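Local coordinates for DUF1460 domain-containing protein (Legionella pneumophila subsp. pneumophila, PDB 2IM9) that has no established function but resembles N-acetylmuramoyl-L-alanine amidases of the papain-like peptidase clan and may cleave amide bonds in peptidoglycan, at residues V99-S104 with E112-C117; W254-R257 with E263-I266; T225-E230 with D298-A303. All coordinates share one frame; numbering follows the deposited sequence.

Contact 1 of 3, residues V99-S104 with E112-C117; sequences VNTVLS and ESFQEC
F114 sends one edge of its ring against the helix turn T101-S104. Its CD1 lies 3.7 Å from S104 C, which sits in the plane of the ring, and its CE1 stands 3.9 Å from T101 O, also close to that plane. The rotation about CA-CB explains the reach: CG is anti to the backbone N (chi1 157°), which carries the ring across to helix 95-107. S104 supplies the opposing surface with CB, 3.8 Å from F114 CD1; a minor van der Waals touch joins the same CB to C117 CB. T101 adds its methyl, CG2 being 4.2 Å from F114 CE1. The hydroxyl of S104 turns back along its own helix: OG bonds to N100 O at 2.9 Å, and S104 N approaches that oxygen from the other face of the carbonyl plane. Helices 95-107 and 111-122, joined by a short loop, form a helical hairpin; the axes of these segments approach to 9.4 Å with 134° between their directions. I38 and Y42 of helix 27-45 also touch F114, and a disulfide ties C117 to C327. Because no hydrogen bond crosses between the segments, van der Waals contact holds them here, with the S104 hydroxyl satisfied within its own helix.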
ATOM      1  N   VAL A  99       4.303   0.691  -2.819  1.00 13.56           N
ATOM      2  CA  VAL A  99       3.478  -0.235  -3.589  1.00 13.01           C
ATOM      3  C   VAL A  99       2.713   0.521  -4.684  1.00 13.56           C
ATOM      4  O   VAL A  99       2.676   0.081  -5.842  1.00 13.25           O
ATOM      5  CB  VAL A  99       2.573  -1.040  -2.637  1.00 13.53           C
ATOM      6  CG1 VAL A  99       1.466  -1.767  -3.395  1.00 12.81           C
ATOM      7  CG2 VAL A  99       3.419  -2.051  -1.868  1.00 14.13           C
ATOM      8  N   ASN A 100       2.134   1.667  -4.326  1.00 13.61           N
ATOM      9  CA  ASN A 100       1.389   2.472  -5.298  1.00 14.22           C
ATOM     10  C   ASN A 100       2.263   2.936  -6.463  1.00 14.12           C
ATOM     11  O   ASN A 100       1.841   2.910  -7.629  1.00 14.10           O
ATOM     12  CB  ASN A 100       0.806   3.704  -4.609  1.00 14.60           C
ATOM     13  CG  ASN A 100      -0.523   3.417  -3.938  1.00 19.87           C
ATOM     14  OD1 ASN A 100      -1.301   2.603  -4.417  1.00 24.37           O
ATOM     15  ND2 ASN A 100      -0.795   4.107  -2.832  1.00 23.58           N
ATOM     16  N   THR A 101       3.467   3.377  -6.141  1.00 13.24           N
ATOM     17  CA  THR A 101       4.368   3.889  -7.177  1.00 13.49           C
ATOM     18  C   THR A 101       4.815   2.747  -8.098  1.00 14.04           C
ATOM     19  O   THR A 101       4.735   2.866  -9.326  1.00 13.66           O
ATOM     20  CB  THR A 101       5.571   4.594  -6.572  1.00 13.94           C
ATOM     21  OG1 THR A 101       5.098   5.694  -5.784  1.00 14.24           O
ATOM     22  CG2 THR A 101       6.471   5.110  -7.680  1.00 14.13           C
ATOM     23  N   VAL A 102       5.235   1.629  -7.512  1.00 13.73           N
ATOM     24  CA  VAL A 102       5.684   0.489  -8.324  1.00 13.69           C
ATOM     25  C   VAL A 102       4.562  -0.028  -9.241  1.00 13.97           C
ATOM     26  O   VAL A 102       4.781  -0.212 -10.447  1.00 14.80           O
ATOM     27  CB  VAL A 102       6.249  -0.659  -7.460  1.00 14.82           C
ATOM     28  CG1 VAL A 102       6.467  -1.912  -8.334  1.00 14.14           C
ATOM     29  CG2 VAL A 102       7.557  -0.212  -6.796  1.00 12.90           C
ATOM     30  N   LEU A 103       3.373  -0.249  -8.674  1.00 13.81           N
ATOM     31  CA  LEU A 103       2.241  -0.733  -9.464  1.00 14.64           C
ATOM     32  C   LEU A 103       1.906   0.203 -10.616  1.00 15.36           C
ATOM     33  O   LEU A 103       1.716  -0.252 -11.747  1.00 14.84           O
ATOM     34  CB  LEU A 103       1.003  -0.948  -8.589  1.00 14.62           C
ATOM     35  CG  LEU A 103       1.079  -2.150  -7.648  1.00 16.06           C
ATOM     36  CD1 LEU A 103      -0.190  -2.195  -6.783  1.00 19.83           C
ATOM     37  CD2 LEU A 103       1.301  -3.457  -8.421  1.00 17.04           C
ATOM     38  N   SER A 104       1.850   1.502 -10.336  1.00 15.55           N
ATOM     39  CA  SER A 104       1.503   2.481 -11.367  1.00 16.37           C
ATOM     40  C   SER A 104       2.570   2.565 -12.459  1.00 16.73           C
ATOM     41  O   SER A 104       2.222   2.710 -13.628  1.00 17.90           O
ATOM     42  CB  SER A 104       1.216   3.853 -10.752  1.00 16.37           C
ATOM     43  OG  SER A 104       0.167   3.752  -9.796  1.00 16.90           O
ATOM     44  N   GLU A 112       3.490  10.129 -18.671  1.00 16.87           N
ATOM     45  CA  GLU A 112       2.107  10.626 -18.722  1.00 18.14           C
ATOM     46  C   GLU A 112       1.083   9.568 -18.266  1.00 17.98           C
ATOM     47  O   GLU A 112       0.152   9.861 -17.501  1.00 18.40           O
ATOM     48  CB  GLU A 112       1.778  11.103 -20.143  1.00 18.55           C
ATOM     49  CG  GLU A 112       2.641  12.288 -20.616  1.00 21.30           C
ATOM     50  CD  GLU A 112       4.031  11.933 -21.213  1.00 23.75           C
ATOM     51  OE1 GLU A 112       4.464  10.749 -21.252  1.00 22.12           O
ATOM     52  OE2 GLU A 112       4.709  12.897 -21.647  1.00 29.50           O
ATOM     53  N   SER A 113       1.261   8.333 -18.723  1.00 17.80           N
ATOM     54  CA  SER A 113       0.316   7.277 -18.351  1.00 17.80           C
ATOM     55  C   SER A 113       0.564   6.877 -16.893  1.00 17.34           C
ATOM     56  O   SER A 113      -0.377   6.523 -16.190  1.00 17.63           O
ATOM     57  CB  SER A 113       0.379   6.077 -19.315  1.00 18.34           C
ATOM     58  OG  SER A 113       1.710   5.600 -19.429  1.00 22.86           O
ATOM     59  N   PHE A 114       1.823   6.945 -16.436  1.00 16.31           N
ATOM     60  CA  PHE A 114       2.123   6.693 -15.004  1.00 16.51           C
ATOM     61  C   PHE A 114       1.363   7.679 -14.109  1.00 16.27           C
ATOM     62  O   PHE A 114       0.763   7.299 -13.090  1.00 16.04           O
ATOM     63  CB  PHE A 114       3.627   6.786 -14.715  1.00 16.18           C
ATOM     64  CG  PHE A 114       3.948   7.084 -13.264  1.00 15.93           C
ATOM     65  CD1 PHE A 114       3.879   6.073 -12.310  1.00 15.74           C
ATOM     66  CD2 PHE A 114       4.275   8.372 -12.852  1.00 17.98           C
ATOM     67  CE1 PHE A 114       4.150   6.327 -10.962  1.00 14.36           C
ATOM     68  CE2 PHE A 114       4.557   8.631 -11.501  1.00 16.59           C
ATOM     69  CZ  PHE A 114       4.501   7.597 -10.571  1.00 15.33           C
ATOM     70  N   GLN A 115       1.406   8.953 -14.478  1.00 16.66           N
ATOM     71  CA  GLN A 115       0.712   9.974 -13.704  1.00 17.10           C
ATOM     72  C   GLN A 115      -0.772   9.643 -13.583  1.00 17.51           C
ATOM     73  O   GLN A 115      -1.358   9.701 -12.495  1.00 17.36           O
ATOM     74  CB  GLN A 115       0.917  11.334 -14.367  1.00 17.09           C
ATOM     75  CG  GLN A 115       2.269  11.918 -14.075  1.00 17.32           C
ATOM     76  CD  GLN A 115       2.630  13.079 -14.967  1.00 20.57           C
ATOM     77  OE1 GLN A 115       1.987  13.322 -15.990  1.00 21.68           O
ATOM     78  NE2 GLN A 115       3.690  13.779 -14.608  1.00 20.65           N
ATOM     79  N   GLU A 116      -1.368   9.218 -14.694  1.00 17.67           N
ATOM     80  CA  GLU A 116      -2.787   8.907 -14.731  1.00 18.66           C
ATOM     81  C   GLU A 116      -3.093   7.657 -13.895  1.00 18.13           C
ATOM     82  O   GLU A 116      -4.052   7.625 -13.118  1.00 17.36           O
ATOM     83  CB  GLU A 116      -3.209   8.686 -16.180  1.00 19.15           C
ATOM     84  CG  GLU A 116      -4.707   8.660 -16.366  1.00 22.81           C
ATOM     85  N   CYS A 117      -2.265   6.631 -14.057  1.00 18.64           N
ATOM     86  CA  CYS A 117      -2.424   5.380 -13.320  0.50 17.58           C
ATOM     87  C   CYS A 117      -2.285   5.622 -11.818  1.00 17.53           C
ATOM     88  O   CYS A 117      -3.040   5.069 -11.008  1.00 17.15           O
ATOM     89  CB  CYS A 117      -1.383   4.350 -13.769  0.50 17.82           C
ATOM     90  SG  CYS A 117      -1.647   3.607 -15.409  0.50 16.29           S
TER

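Contact 2 of 3, residues W254-R257 with E263-I266; sequences WDLR and ELDI
E263 OE2 takes the shortest polar bond here, from R257 NH2 at 2.8 Å, a salt bridge across the base of the connection, with its short helix 257-260, of the beta hairpin 246-254/264-275. The bond is bent; NH2 comes to the anti side of the carboxylate and somewhat out of its plane, and the guanidinium and carboxylate planes stand 52° apart. R257 also answers to D255: its backbone N donates to D255 OD1 at 3.1 Å, which defines an Asx turn, while NE lies 3.5 Å from the same oxygen in a longer salt bridge. One arginine therefore lies between two acids, and its charge would be expected to ease their mutual repulsion. The other carboxylate oxygen of E263, OE1, accepts from L173 N, so the glutamate bridges to strand 168-175 as well. Between the backbones, L264 N donates to W254 O at 3.1 Å, almost straight, and E263 CA adds a CA-H...O contact to that carbonyl oxygen. The apolar flank is built by W254, L256 and L264. Torsions chi1 of -155° and -162° put CG of W254 and of L264 anti to the backbone N, so the two side chains run side by side the same way, with W254 CZ3 3.8 Å from L264 CD2. L256 CD1 sits over the centre of one indole face of W254, 3.6 Å above its plane.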
ATOM      1  N   TRP A 254      -7.394  -5.204  16.281  1.00 24.59           N
ATOM      2  CA  TRP A 254      -6.429  -4.119  16.491  1.00 22.82           C
ATOM      3  C   TRP A 254      -7.154  -2.845  16.867  1.00 22.78           C
ATOM      4  O   TRP A 254      -7.589  -2.072  16.011  1.00 22.07           O
ATOM      5  CB  TRP A 254      -5.551  -3.905  15.251  1.00 22.09           C
ATOM      6  CG  TRP A 254      -4.220  -3.270  15.572  1.00 21.26           C
ATOM      7  CD1 TRP A 254      -3.578  -3.261  16.789  1.00 21.13           C
ATOM      8  CD2 TRP A 254      -3.363  -2.565  14.666  1.00 21.25           C
ATOM      9  NE1 TRP A 254      -2.383  -2.590  16.690  1.00 21.65           N
ATOM     10  CE2 TRP A 254      -2.218  -2.164  15.397  1.00 19.74           C
ATOM     11  CE3 TRP A 254      -3.449  -2.239  13.305  1.00 21.70           C
ATOM     12  CZ2 TRP A 254      -1.169  -1.447  14.815  1.00 21.61           C
ATOM     13  CZ3 TRP A 254      -2.399  -1.520  12.722  1.00 21.16           C
ATOM     14  CH2 TRP A 254      -1.277  -1.137  13.479  1.00 21.01           C
ATOM     15  N   ASP A 255      -7.279  -2.628  18.167  1.00 22.59           N
ATOM     16  CA  ASP A 255      -8.163  -1.563  18.646  1.00 23.05           C
ATOM     17  C   ASP A 255      -7.361  -0.284  18.839  1.00 22.79           C
ATOM     18  O   ASP A 255      -6.746  -0.058  19.884  1.00 22.66           O
ATOM     19  CB  ASP A 255      -8.928  -1.989  19.912  1.00 24.28           C
ATOM     20  CG  ASP A 255     -10.075  -1.017  20.270  1.00 28.03           C
ATOM     21  OD1 ASP A 255     -10.077   0.131  19.758  1.00 27.87           O
ATOM     22  OD2 ASP A 255     -10.966  -1.400  21.074  1.00 30.40           O
ATOM     23  N   LEU A 256      -7.349   0.542  17.797  1.00 21.63           N
ATOM     24  CA  LEU A 256      -6.630   1.818  17.846  1.00 21.80           C
ATOM     25  C   LEU A 256      -7.587   2.992  18.049  1.00 22.11           C
ATOM     26  O   LEU A 256      -7.262   4.126  17.700  1.00 21.12           O
ATOM     27  CB  LEU A 256      -5.764   2.014  16.584  1.00 21.57           C
ATOM     28  CG  LEU A 256      -4.694   0.944  16.316  1.00 23.21           C
ATOM     29  CD1 LEU A 256      -3.906   1.286  15.066  1.00 24.56           C
ATOM     30  CD2 LEU A 256      -3.751   0.796  17.511  1.00 24.70           C
ATOM     31  N   ARG A 257      -8.749   2.717  18.642  1.00 22.66           N
ATOM     32  CA  ARG A 257      -9.790   3.744  18.799  1.00 23.51           C
ATOM     33  C   ARG A 257      -9.331   4.917  19.654  1.00 24.17           C
ATOM     34  O   ARG A 257      -9.603   6.086  19.328  1.00 23.63           O
ATOM     35  CB  ARG A 257     -11.056   3.163  19.415  1.00 23.66           C
ATOM     36  CG  ARG A 257     -11.917   2.362  18.473  1.00 26.11           C
ATOM     37  CD  ARG A 257     -13.191   1.953  19.204  1.00 31.80           C
ATOM     38  NE  ARG A 257     -13.522   0.547  19.033  1.00 37.55           N
ATOM     39  CZ  ARG A 257     -14.679  -0.005  19.401  1.00 40.14           C
ATOM     40  NH1 ARG A 257     -15.633   0.729  19.967  1.00 41.13           N
ATOM     41  NH2 ARG A 257     -14.887  -1.301  19.192  1.00 43.22           N
ATOM     42  N   GLU A 263     -10.728   1.417  14.996  1.00 17.00           N
ATOM     43  CA  GLU A 263     -10.123   0.092  14.818  1.00 18.04           C
ATOM     44  C   GLU A 263      -9.423   0.059  13.480  1.00 17.09           C
ATOM     45  O   GLU A 263      -9.783   0.811  12.561  1.00 17.70           O
ATOM     46  CB  GLU A 263     -11.195  -0.996  14.813  1.00 18.49           C
ATOM     47  CG  GLU A 263     -11.939  -1.126  16.106  1.00 22.92           C
ATOM     48  CD  GLU A 263     -12.912  -2.296  16.089  1.00 28.01           C
ATOM     49  OE1 GLU A 263     -13.113  -2.939  15.011  1.00 24.25           O
ATOM     50  OE2 GLU A 263     -13.470  -2.576  17.182  1.00 32.08           O
ATOM     51  N   LEU A 264      -8.437  -0.822  13.360  1.00 16.48           N
ATOM     52  CA  LEU A 264      -7.738  -0.994  12.101  1.00 17.38           C
ATOM     53  C   LEU A 264      -7.434  -2.470  11.854  1.00 17.67           C
ATOM     54  O   LEU A 264      -7.491  -3.298  12.787  1.00 18.06           O
ATOM     55  CB  LEU A 264      -6.445  -0.171  12.106  1.00 16.95           C
ATOM     56  CG  LEU A 264      -5.779   0.128  10.753  1.00 17.31           C
ATOM     57  CD1 LEU A 264      -6.763   0.712   9.706  1.00 17.44           C
ATOM     58  CD2 LEU A 264      -4.621   1.081  11.000  1.00 19.03           C
ATOM     59  N   ASP A 265      -7.130  -2.809  10.608  1.00 16.71           N
ATOM     60  CA  ASP A 265      -6.969  -4.216  10.229  1.00 16.29           C
ATOM     61  C   ASP A 265      -5.641  -4.572   9.546  1.00 16.78           C
ATOM     62  O   ASP A 265      -5.246  -5.742   9.547  1.00 17.45           O
ATOM     63  CB  ASP A 265      -8.129  -4.656   9.316  1.00 16.37           C
ATOM     64  CG  ASP A 265      -8.479  -3.610   8.237  1.00 17.38           C
ATOM     65  OD1 ASP A 265      -7.711  -2.624   8.054  1.00 16.98           O
ATOM     66  OD2 ASP A 265      -9.541  -3.776   7.588  1.00 17.85           O
ATOM     67  N   ILE A 266      -4.998  -3.588   8.920  1.00 16.78           N
ATOM     68  CA  ILE A 266      -3.803  -3.823   8.091  1.00 17.46           C
ATOM     69  C   ILE A 266      -2.695  -2.837   8.483  1.00 17.53           C
ATOM     70  O   ILE A 266      -2.931  -1.619   8.520  1.00 17.78           O
ATOM     71  CB  ILE A 266      -4.126  -3.701   6.575  1.00 17.53           C
ATOM     72  CG1 ILE A 266      -5.247  -4.681   6.172  1.00 17.09           C
ATOM     73  CG2 ILE A 266      -2.847  -3.872   5.730  1.00 18.01           C
ATOM     74  CD1 ILE A 266      -5.670  -4.495   4.734  1.00 16.90           C
TER

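Contact 3 of 3, residues T225-E230 with D298-A303; sequences TALFSE and DYLDKA
F228 and L300 provide most of the apolar contact. The two side chains cross at about a right angle, and L300 CB lies at the ring's edge, near its plane, 3.9 Å from F228 CE2. L227 meets the same leucine further out, methyl to methyl, with 4.3 Å between L227 CD1 and L300 CD1. In both L227 and L300 the CA-CB bond points at the facing segment. The backbones stay well separated, CA of F228 and CA of D301 being 7.8 Å apart, and the gap is spanned by side chains.

A second set of contacts joins the ring to the helix backbone and to D301. F228 CZ is 3.6 Å from D301 N, which approaches the ring obliquely. CE1 of F228 touches D301 CB at 3.9 Å.

In the fold this is a junction between two short helices beside the antiparallel sheet: helix 224-227, which follows strand 214-223, and helix 296-303, which follows strand 290-295. F228 is the first residue to leave helical backbone angles, and its ring projects from that helix end. L227 and L300 both also touch I312 of strand 311-317 and F238 of helix 235-238, so the apolar cluster continues into that strand and helix.

Polar groups lie at the margin, and no hydrogen bond links the segments. With CG anti to its backbone N (chi1 -177°), D301 brings its carboxylate near the phenyl ring, the side chains crossing at a slant, the planes 43° apart and D301 OD1 4.0 Å from F228 CE1. That oxygen's charge is met by a salt bridge to R304 NH1, and F228 also touches R304.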
ATOM      1  N   THR A 225      -1.039 -19.738  12.399  1.00 17.95           N
ATOM      2  CA  THR A 225      -1.287 -21.100  12.886  1.00 18.96           C
ATOM      3  C   THR A 225      -1.213 -22.122  11.741  1.00 19.49           C
ATOM      4  O   THR A 225      -0.946 -23.314  11.976  1.00 20.12           O
ATOM      5  CB  THR A 225      -2.646 -21.215  13.594  1.00 19.86           C
ATOM      6  OG1 THR A 225      -3.687 -20.790  12.698  1.00 19.15           O
ATOM      7  CG2 THR A 225      -2.651 -20.360  14.853  1.00 18.66           C
ATOM      8  N   ALA A 226      -1.451 -21.659  10.513  1.00 19.14           N
ATOM      9  CA  ALA A 226      -1.336 -22.500   9.321  1.00 18.51           C
ATOM     10  C   ALA A 226       0.063 -22.413   8.719  1.00 18.57           C
ATOM     11  O   ALA A 226       0.679 -23.422   8.406  1.00 18.14           O
ATOM     12  CB  ALA A 226      -2.392 -22.109   8.287  1.00 18.86           C
ATOM     13  N   LEU A 227       0.566 -21.194   8.565  1.00 16.86           N
ATOM     14  CA  LEU A 227       1.846 -20.967   7.903  1.00 17.28           C
ATOM     15  C   LEU A 227       3.008 -21.516   8.711  1.00 17.54           C
ATOM     16  O   LEU A 227       4.064 -21.818   8.155  1.00 17.90           O
ATOM     17  CB  LEU A 227       2.062 -19.475   7.658  1.00 17.44           C
ATOM     18  CG  LEU A 227       1.210 -18.840   6.563  1.00 18.97           C
ATOM     19  CD1 LEU A 227       1.418 -17.331   6.616  1.00 20.39           C
ATOM     20  CD2 LEU A 227       1.596 -19.359   5.186  1.00 18.08           C
ATOM     21  N   PHE A 228       2.801 -21.631  10.024  1.00 17.55           N
ATOM     22  CA  PHE A 228       3.811 -22.190  10.915  1.00 18.04           C
ATOM     23  C   PHE A 228       3.248 -23.330  11.746  1.00 18.88           C
ATOM     24  O   PHE A 228       3.617 -23.491  12.909  1.00 19.28           O
ATOM     25  CB  PHE A 228       4.412 -21.094  11.798  1.00 18.21           C
ATOM     26  CG  PHE A 228       5.153 -20.070  11.017  1.00 18.87           C
ATOM     27  CD1 PHE A 228       6.483 -20.274  10.657  1.00 17.68           C
ATOM     28  CD2 PHE A 228       4.495 -18.928  10.575  1.00 19.42           C
ATOM     29  CE1 PHE A 228       7.163 -19.341   9.902  1.00 20.33           C
ATOM     30  CE2 PHE A 228       5.172 -17.967   9.800  1.00 21.58           C
ATOM     31  CZ  PHE A 228       6.507 -18.181   9.462  1.00 19.19           C
ATOM     32  N   SER A 229       2.348 -24.114  11.154  1.00 19.35           N
ATOM     33  CA  SER A 229       1.842 -25.322  11.827  1.00 21.08           C
ATOM     34  C   SER A 229       3.018 -26.196  12.266  1.00 21.49           C
ATOM     35  O   SER A 229       4.022 -26.306  11.547  1.00 21.10           O
ATOM     36  CB  SER A 229       0.910 -26.115  10.906  1.00 21.62           C
ATOM     37  OG  SER A 229       1.593 -26.510   9.724  1.00 24.24           O
ATOM     38  N   GLU A 230       2.904 -26.793  13.458  1.00 22.56           N
ATOM     39  CA  GLU A 230       3.999 -27.588  14.043  1.00 23.87           C
ATOM     40  C   GLU A 230       5.306 -26.792  14.228  1.00 24.15           C
ATOM     41  O   GLU A 230       6.402 -27.376  14.272  1.00 24.36           O
ATOM     42  CB  GLU A 230       4.256 -28.863  13.226  1.00 24.24           C
ATOM     43  CG  GLU A 230       3.092 -29.838  13.184  1.00 26.25           C
ATOM     44  N   ASP A 298      11.302 -15.724   7.297  1.00 19.02           N
ATOM     45  CA  ASP A 298      11.951 -15.151   8.488  1.00 20.13           C
ATOM     46  C   ASP A 298      11.201 -13.940   9.043  1.00 19.99           C
ATOM     47  O   ASP A 298      11.048 -13.807  10.254  1.00 20.26           O
ATOM     48  CB  ASP A 298      13.390 -14.753   8.180  1.00 21.33           C
ATOM     49  CG  ASP A 298      14.273 -15.938   7.890  1.00 24.59           C
ATOM     50  OD1 ASP A 298      13.833 -17.102   8.130  1.00 27.71           O
ATOM     51  OD2 ASP A 298      15.418 -15.696   7.423  1.00 29.80           O
ATOM     52  N   TYR A 299      10.742 -13.063   8.150  1.00 19.11           N
ATOM     53  CA  TYR A 299      10.002 -11.867   8.541  1.00 18.58           C
ATOM     54  C   TYR A 299       8.743 -12.250   9.335  1.00 17.92           C
ATOM     55  O   TYR A 299       8.461 -11.701  10.422  1.00 18.57           O
ATOM     56  CB  TYR A 299       9.633 -11.065   7.283  1.00 18.99           C
ATOM     57  CG  TYR A 299       8.828  -9.826   7.569  1.00 19.15           C
ATOM     58  CD1 TYR A 299       9.459  -8.614   7.876  1.00 21.48           C
ATOM     59  CD2 TYR A 299       7.437  -9.865   7.538  1.00 20.31           C
ATOM     60  CE1 TYR A 299       8.716  -7.470   8.143  1.00 20.22           C
ATOM     61  CE2 TYR A 299       6.680  -8.739   7.826  1.00 20.59           C
ATOM     62  CZ  TYR A 299       7.323  -7.550   8.128  1.00 21.44           C
ATOM     63  OH  TYR A 299       6.564  -6.435   8.392  1.00 22.91           O
ATOM     64  N   LEU A 300       7.973 -13.186   8.794  1.00 17.60           N
ATOM     65  CA  LEU A 300       6.726 -13.594   9.426  1.00 17.66           C
ATOM     66  C   LEU A 300       6.986 -14.384  10.696  1.00 18.92           C
ATOM     67  O   LEU A 300       6.220 -14.290  11.645  1.00 19.27           O
ATOM     68  CB  LEU A 300       5.848 -14.391   8.449  1.00 17.06           C
ATOM     69  CG  LEU A 300       5.368 -13.584   7.231  1.00 16.89           C
ATOM     70  CD1 LEU A 300       4.530 -14.439   6.311  1.00 16.30           C
ATOM     71  CD2 LEU A 300       4.574 -12.344   7.650  1.00 17.07           C
ATOM     72  N   ASP A 301       8.074 -15.156  10.718  1.00 20.34           N
ATOM     73  CA  ASP A 301       8.408 -15.926  11.915  1.00 22.75           C
ATOM     74  C   ASP A 301       8.646 -14.975  13.099  1.00 23.08           C
ATOM     75  O   ASP A 301       8.163 -15.216  14.208  1.00 23.38           O
ATOM     76  CB  ASP A 301       9.621 -16.821  11.672  1.00 23.10           C
ATOM     77  CG  ASP A 301       9.944 -17.689  12.876  1.00 26.68           C
ATOM     78  OD1 ASP A 301       9.072 -18.474  13.302  1.00 29.39           O
ATOM     79  OD2 ASP A 301      11.067 -17.555  13.410  1.00 32.31           O
ATOM     80  N   LYS A 302       9.366 -13.887  12.838  1.00 23.97           N
ATOM     81  CA  LYS A 302       9.586 -12.833  13.833  1.00 25.56           C
ATOM     82  C   LYS A 302       8.285 -12.109  14.181  1.00 25.86           C
ATOM     83  O   LYS A 302       8.079 -11.718  15.330  1.00 26.43           O
ATOM     84  CB  LYS A 302      10.619 -11.819  13.334  1.00 26.14           C
ATOM     85  CG  LYS A 302      12.002 -12.402  13.098  1.00 29.57           C
ATOM     86  CD  LYS A 302      12.917 -11.362  12.467  1.00 34.60           C
ATOM     87  CE  LYS A 302      14.336 -11.901  12.259  1.00 38.23           C
ATOM     88  NZ  LYS A 302      14.411 -12.891  11.134  1.00 42.03           N
ATOM     89  N   ALA A 303       7.408 -11.934  13.195  1.00 25.80           N
ATOM     90  CA  ALA A 303       6.130 -11.244  13.418  1.00 26.37           C
ATOM     91  C   ALA A 303       5.172 -12.054  14.290  1.00 27.29           C
ATOM     92  O   ALA A 303       4.307 -11.480  14.951  1.00 27.15           O
ATOM     93  CB  ALA A 303       5.466 -10.873  12.077  1.00 26.35           C
TER

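Contact 1 lies on the far side of the chain's centre from the other two, its centre about 28 Å from that of contact 2 and about 33 Å from that of contact 3. It pairs helices 95-107 and 111-122 and closes before the others open. Contact 2 is nested in the loop that contact 3 closes, with about 22 Å between their centres. Nearest atoms stay about 10 Å apart or more, so no pair touches. The antiparallel sheet connects them: strand 264-275 carries part of contact 2 and receives V99, V102 and L103 beside contact 1, while strand 246-254 leads into contact 2 and meets L300 of contact 3. All three lie within one amidase-like region.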